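Local atomic coordinates of N-acylethanolamine-hydrolyzing acid amidase subunit beta (Caenorhabditis elegans, PDB entry 6DY3), a protein that probably hydrolyses bioactive fatty acid amides such as N-palmitoylethanolamine, releasing ethanolamine and free fatty acids. Residues H15-D20 with T209-V214; I176-K181 with V202-N207. All blocks are in the same frame, centred on the assembly; numbering follows the deposited sequence.

Contact 1 (H15-D20 with T209-V214)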
loop_
_atom_site.group_PDB
_atom_site.type_symbol
_atom_site.label_atom_id
_atom_site.label_comp_id
_atom_site.label_asym_id
_atom_site.label_seq_id
_atom_site.Cartn_x
_atom_site.Cartn_y
_atom_site.Cartn_z
ATOM N N HIS B 15 -8.912 -5.226 9.306
ATOM C CA HIS B 15 -8.111 -4.208 8.634
ATOM C C HIS B 15 -8.800 -3.854 7.323
ATOM O O HIS B 15 -8.876 -4.686 6.411
ATOM C CB HIS B 15 -6.690 -4.710 8.385
ATOM C CG HIS B 15 -5.753 -3.652 7.888
ATOM N ND1 HIS B 15 -4.384 -3.763 7.996
ATOM C CD2 HIS B 15 -5.986 -2.459 7.292
ATOM C CE1 HIS B 15 -3.814 -2.688 7.483
ATOM N NE2 HIS B 15 -4.765 -1.881 7.050
ATOM N N GLY B 16 -9.298 -2.624 7.230
ATOM C CA GLY B 16 -9.948 -2.131 6.029
ATOM C C GLY B 16 -9.084 -1.079 5.360
ATOM O O GLY B 16 -8.407 -0.298 6.030
ATOM N N ARG B 17 -9.131 -1.042 4.032
ATOM C CA ARG B 17 -8.248 -0.157 3.289
ATOM C C ARG B 17 -8.901 0.257 1.979
ATOM O O ARG B 17 -9.289 -0.595 1.177
ATOM C CB ARG B 17 -6.902 -0.842 3.014
ATOM C CG ARG B 17 -5.763 0.133 2.758
ATOM C CD ARG B 17 -5.579 0.426 1.288
ATOM N NE ARG B 17 -4.946 1.723 1.089
ATOM C CZ ARG B 17 -3.639 1.941 1.080
ATOM N NH1 ARG B 17 -2.791 0.943 1.246
ATOM N NH2 ARG B 17 -3.185 3.172 0.891
ATOM N N ASN B 18 -8.991 1.563 1.761
ATOM C CA ASN B 18 -9.363 2.129 0.474
ATOM C C ASN B 18 -8.137 2.790 -0.132
ATOM O O ASN B 18 -7.383 3.465 0.570
ATOM C CB ASN B 18 -10.484 3.157 0.617
ATOM C CG ASN B 18 -11.858 2.527 0.694
ATOM O OD1 ASN B 18 -11.993 1.307 0.791
ATOM N ND2 ASN B 18 -12.891 3.358 0.658
ATOM N N LEU B 19 -7.924 2.571 -1.425
ATOM C CA LEU B 19 -6.817 3.184 -2.152
ATOM C C LEU B 19 -7.381 4.250 -3.086
ATOM O O LEU B 19 -8.117 3.930 -4.025
ATOM C CB LEU B 19 -6.030 2.141 -2.935
ATOM C CG LEU B 19 -4.786 2.731 -3.603
ATOM C CD1 LEU B 19 -3.599 2.598 -2.667
ATOM C CD2 LEU B 19 -4.517 2.076 -4.949
ATOM N N ASP B 20 -7.043 5.509 -2.827
ATOM C CA ASP B 20 -7.423 6.615 -3.697
ATOM C C ASP B 20 -6.220 7.037 -4.533
ATOM O O ASP B 20 -5.132 7.281 -4.001
ATOM C CB ASP B 20 -7.957 7.795 -2.883
ATOM C CG ASP B 20 -9.210 7.438 -2.071
ATOM O OD1 ASP B 20 -9.410 8.026 -0.987
ATOM O OD2 ASP B 20 -9.994 6.567 -2.506
ATOM N N THR B 209 -11.396 6.529 -5.729
ATOM C CA THR B 209 -11.146 5.242 -5.095
ATOM C C THR B 209 -10.941 4.169 -6.160
ATOM O O THR B 209 -11.822 3.936 -6.994
ATOM C CB THR B 209 -12.300 4.875 -4.167
ATOM O OG1 THR B 209 -12.556 5.955 -3.263
ATOM C CG2 THR B 209 -11.957 3.629 -3.367
ATOM N N VAL B 210 -9.767 3.532 -6.138
ATOM C CA VAL B 210 -9.472 2.455 -7.080
ATOM C C VAL B 210 -10.055 1.139 -6.588
ATOM O O VAL B 210 -10.814 0.469 -7.298
ATOM C CB VAL B 210 -7.953 2.342 -7.312
ATOM C CG1 VAL B 210 -7.618 1.101 -8.150
ATOM C CG2 VAL B 210 -7.439 3.587 -7.993
ATOM N N PHE B 211 -9.693 0.738 -5.370
ATOM C CA PHE B 211 -10.212 -0.492 -4.799
ATOM C C PHE B 211 -10.489 -0.310 -3.317
ATOM O O PHE B 211 -9.971 0.597 -2.664
ATOM C CB PHE B 211 -9.257 -1.681 -5.000
ATOM C CG PHE B 211 -7.929 -1.544 -4.296
ATOM C CD1 PHE B 211 -7.823 -1.739 -2.929
ATOM C CD2 PHE B 211 -6.778 -1.291 -5.018
ATOM C CE1 PHE B 211 -6.608 -1.632 -2.296
ATOM C CE2 PHE B 211 -5.555 -1.193 -4.386
ATOM C CZ PHE B 211 -5.470 -1.365 -3.027
ATOM N N SER B 212 -11.317 -1.211 -2.801
ATOM C CA SER B 212 -11.572 -1.363 -1.377
ATOM C C SER B 212 -11.240 -2.801 -1.006
ATOM O O SER B 212 -11.564 -3.725 -1.757
ATOM C CB SER B 212 -13.033 -1.059 -1.025
ATOM O OG SER B 212 -13.387 0.282 -1.291
ATOM N N THR B 213 -10.597 -2.994 0.147
ATOM C CA THR B 213 -10.182 -4.322 0.573
ATOM C C THR B 213 -10.361 -4.462 2.077
ATOM O O THR B 213 -10.365 -3.480 2.823
ATOM C CB THR B 213 -8.722 -4.612 0.181
ATOM O OG1 THR B 213 -8.423 -5.997 0.401
ATOM C CG2 THR B 213 -7.765 -3.764 0.986
ATOM N N VAL B 214 -10.527 -5.708 2.507
ATOM C CA VAL B 214 -10.618 -6.051 3.918
ATOM C C VAL B 214 -9.659 -7.201 4.180
ATOM O O VAL B 214 -9.564 -8.139 3.380
ATOM C CB VAL B 214 -12.055 -6.435 4.334
ATOM C CG1 VAL B 214 -12.106 -6.785 5.817
ATOM C CG2 VAL B 214 -13.037 -5.308 4.012
#

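Contact 2 (I176-K181 with V202-N207)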
loop_
_atom_site.group_PDB
_atom_site.type_symbol
_atom_site.label_atom_id
_atom_site.label_comp_id
_atom_site.label_asym_id
_atom_site.label_seq_id
_atom_site.Cartn_x
_atom_site.Cartn_y
_atom_site.Cartn_z
ATOM N N ILE B 176 -13.454 11.837 8.843
ATOM C CA ILE B 176 -14.575 12.162 9.725
ATOM C C ILE B 176 -15.713 11.168 9.529
ATOM O O ILE B 176 -16.294 10.659 10.496
ATOM C CB ILE B 176 -15.046 13.609 9.484
ATOM C CG1 ILE B 176 -13.921 14.597 9.808
ATOM C CG2 ILE B 176 -16.289 13.917 10.316
ATOM C CD1 ILE B 176 -14.168 15.994 9.293
ATOM N N THR B 177 -16.064 10.893 8.273
ATOM C CA THR B 177 -17.179 9.997 7.995
ATOM C C THR B 177 -16.905 8.595 8.522
ATOM O O THR B 177 -17.771 7.978 9.153
ATOM C CB THR B 177 -17.450 9.966 6.492
ATOM O OG1 THR B 177 -17.805 11.281 6.050
ATOM C CG2 THR B 177 -18.569 8.986 6.158
ATOM N N ALA B 178 -15.702 8.074 8.276
ATOM C CA ALA B 178 -15.382 6.725 8.726
ATOM C C ALA B 178 -15.471 6.612 10.241
ATOM O O ALA B 178 -15.917 5.585 10.767
ATOM C CB ALA B 178 -13.988 6.323 8.238
ATOM N N ILE B 179 -15.061 7.657 10.964
ATOM C CA ILE B 179 -15.128 7.614 12.423
ATOM C C ILE B 179 -16.574 7.638 12.888
ATOM O O ILE B 179 -16.952 6.914 13.816
ATOM C CB ILE B 179 -14.324 8.779 13.029
ATOM C CG1 ILE B 179 -12.838 8.638 12.681
ATOM C CG2 ILE B 179 -14.527 8.842 14.542
ATOM C CD1 ILE B 179 -12.022 9.886 12.961
ATOM N N GLN B 180 -17.404 8.470 12.259
ATOM C CA GLN B 180 -18.823 8.486 12.593
ATOM C C GLN B 180 -19.451 7.126 12.325
ATOM O O GLN B 180 -20.220 6.612 13.146
ATOM C CB GLN B 180 -19.535 9.585 11.803
ATOM C CG GLN B 180 -19.265 10.985 12.343
ATOM C CD GLN B 180 -19.883 12.087 11.490
ATOM O OE1 GLN B 180 -20.577 11.815 10.507
ATOM N NE2 GLN B 180 -19.629 13.342 11.865
ATOM N N LYS B 181 -19.122 6.522 11.183
ATOM C CA LYS B 181 -19.749 5.262 10.810
ATOM C C LYS B 181 -19.329 4.136 11.749
ATOM O O LYS B 181 -20.156 3.295 12.123
ATOM C CB LYS B 181 -19.400 4.927 9.360
ATOM C CG LYS B 181 -20.405 4.021 8.663
ATOM C CD LYS B 181 -21.742 4.710 8.467
ATOM C CE LYS B 181 -22.762 3.793 7.819
ATOM N NZ LYS B 181 -24.014 4.541 7.520
ATOM N N VAL B 202 -19.870 7.150 1.395
ATOM C CA VAL B 202 -19.365 8.353 0.757
ATOM C C VAL B 202 -19.047 9.367 1.857
ATOM O O VAL B 202 -19.840 9.532 2.785
ATOM C CB VAL B 202 -20.382 8.919 -0.254
ATOM C CG1 VAL B 202 -19.868 10.206 -0.873
ATOM C CG2 VAL B 202 -20.673 7.897 -1.332
ATOM N N PRO B 203 -17.892 10.053 1.767
ATOM C CA PRO B 203 -16.860 10.056 0.725
ATOM C C PRO B 203 -15.640 9.170 1.013
ATOM O O PRO B 203 -14.614 9.350 0.349
ATOM C CB PRO B 203 -16.434 11.520 0.681
ATOM C CG PRO B 203 -16.676 12.032 2.086
ATOM C CD PRO B 203 -17.556 11.030 2.815
ATOM N N VAL B 204 -15.730 8.256 1.985
ATOM C CA VAL B 204 -14.667 7.263 2.161
ATOM C C VAL B 204 -14.428 6.543 0.840
ATOM O O VAL B 204 -13.288 6.377 0.387
ATOM C CB VAL B 204 -15.021 6.272 3.286
ATOM C CG1 VAL B 204 -13.820 5.384 3.617
ATOM C CG2 VAL B 204 -15.507 6.997 4.533
ATOM N N ARG B 205 -15.509 6.095 0.209
ATOM C CA ARG B 205 -15.510 5.773 -1.210
ATOM C C ARG B 205 -15.815 7.051 -1.978
ATOM O O ARG B 205 -16.720 7.801 -1.605
ATOM C CB ARG B 205 -16.550 4.690 -1.515
ATOM C CG ARG B 205 -16.998 4.628 -2.966
ATOM C CD ARG B 205 -17.993 3.498 -3.186
ATOM N NE ARG B 205 -19.264 3.728 -2.499
ATOM C CZ ARG B 205 -20.331 4.301 -3.052
ATOM N NH1 ARG B 205 -20.299 4.714 -4.311
ATOM N NH2 ARG B 205 -21.439 4.458 -2.342
ATOM N N ASN B 206 -15.060 7.300 -3.046
ATOM C CA ASN B 206 -15.196 8.542 -3.796
ATOM C C ASN B 206 -14.740 8.309 -5.233
ATOM O O ASN B 206 -14.417 7.188 -5.630
ATOM C CB ASN B 206 -14.409 9.667 -3.125
ATOM C CG ASN B 206 -12.966 9.312 -2.929
ATOM O OD1 ASN B 206 -12.199 9.279 -3.893
ATOM N ND2 ASN B 206 -12.578 9.036 -1.680
ATOM N N ASN B 207 -14.731 9.387 -6.022
ATOM C CA ASN B 207 -14.431 9.270 -7.449
ATOM C C ASN B 207 -13.019 8.752 -7.703
ATOM O O ASN B 207 -12.756 8.175 -8.765
ATOM C CB ASN B 207 -14.617 10.624 -8.135
ATOM C CG ASN B 207 -16.069 11.040 -8.221
ATOM O OD1 ASN B 207 -16.961 10.197 -8.331
ATOM N ND2 ASN B 207 -16.319 12.349 -8.172
#

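Contact 1 (H15-D20 with T209-V214)
Arg17 and Thr213 form a hydrogen-bonded antiparallel pair: Arg17 N donates to Thr213 O (3.0 Å) and Thr213 N returns a bond to Arg17 O (2.9 Å). Farther along, Leu19 N reaches Phe211 O at 3.1 Å, but Leu19 O takes its bond from Val210 N at 2.7 Å. This shift, with helix-like backbone angles at Val210, is a beta bulge, and it sets Thr209 opposite Asp20. Two hydroxyl bonds link the strands on the face that carries Asn18, Asp20, Thr209 and Ser212. Ser212 OG donates to Asn18 OD1 (2.7 Å) from above the amide carbonyl plane, whereas Thr209 OG1 meets Asp20 OD2 (2.7 Å) on its syn side. Asp20 OD1 forms a salt bridge with Arg174. The strands are inner neighbours in the five-stranded antiparallel sheet of this Ntn-hydrolase fold, with helix 192-199 against Val214 on one face and strand 41-49 against Phe211 and Leu19 on the other. On that second face Leu19 and Phe211 make the apolar contact. Phe211 CG lies between its backbone N and carbonyl carbon (chi1 64°), a turn that brings the ring against Leu19. Leu19 CB stands over the ring, 3.7 Å from the Phe211 centroid, in a CH-pi contact, and Leu19 CD2 lies 3.5 Å from Phe211 CE2. Arg17, probably important for activity, touches Cys1, the probable nucleophile; its NE bonds to Asn18 O from above that carbonyl plane, its NH2 to Leu68 O.

Contact 2 (I176-K181 with V202-N207)
Thr177, on helix 173-185, meets Pro203 and Val204 in the loop between helix 192-199 and strand 209-215, so this contact joins the helical layer of the Ntn-hydrolase fold to the connection leading back into its five-stranded sheet. No hydrogen bond crosses it; the touching is by van der Waals contact. The close part is built on both branches of Thr177. Its OG1, beside the backbone N (chi1 -61°), abuts Pro203 CD at 3.3 Å while bonding to Asp173 O one turn earlier in the helix. The methyl branch turns to Val202 and Val204: Thr177 CG2 is 3.6 Å from Val202 O and 4.0 Å from Val204 CG2. That same Val204 methyl also meets Ala178 CB, at 4.1 Å, on the buried side, where Ala178 touches Ile4 and Val160 of the sheet. A glycine replacing Thr177 would probably open a gap beside Pro203 and Val204 and leave Asp173 O without its hydroxyl partner. The solvent side is looser. There the CB of the exposed Val202 points away from the helix, and Lys181, which does not reach the loop segment, makes long, weak ion pairs with Glu184 and Glu197. The loop turns through a cis peptide bond before Pro203, whose O accepts a nearly straight bond (172°) from Asn206 ND2 at 2.9 Å, in the plane of the Asn206 amide.

In the fold
Contacts 1 and 2 lie about 12 Å apart between centres and meet where the loop 202-207 runs into strand 209-215. Asn18 ND2 probably donates to Val204 O (3.1 Å), so the amide whose oxygen faces Ser212 also holds the loop that packs on helix 173-185. Thr209 OG1 further accepts from Asn206 N. Contact 1 is the nearer to the probable nucleophile: the Arg17 side chain comes about 3 Å from that of Cys1 at their nearest atoms, and Asp20 OD1 is hydrogen-bonded to Cys1 N, the terminus made by autocatalytic cleavage. Contact 2 stands farther back, its Val204 side chain about 9 Å from that of Cys1.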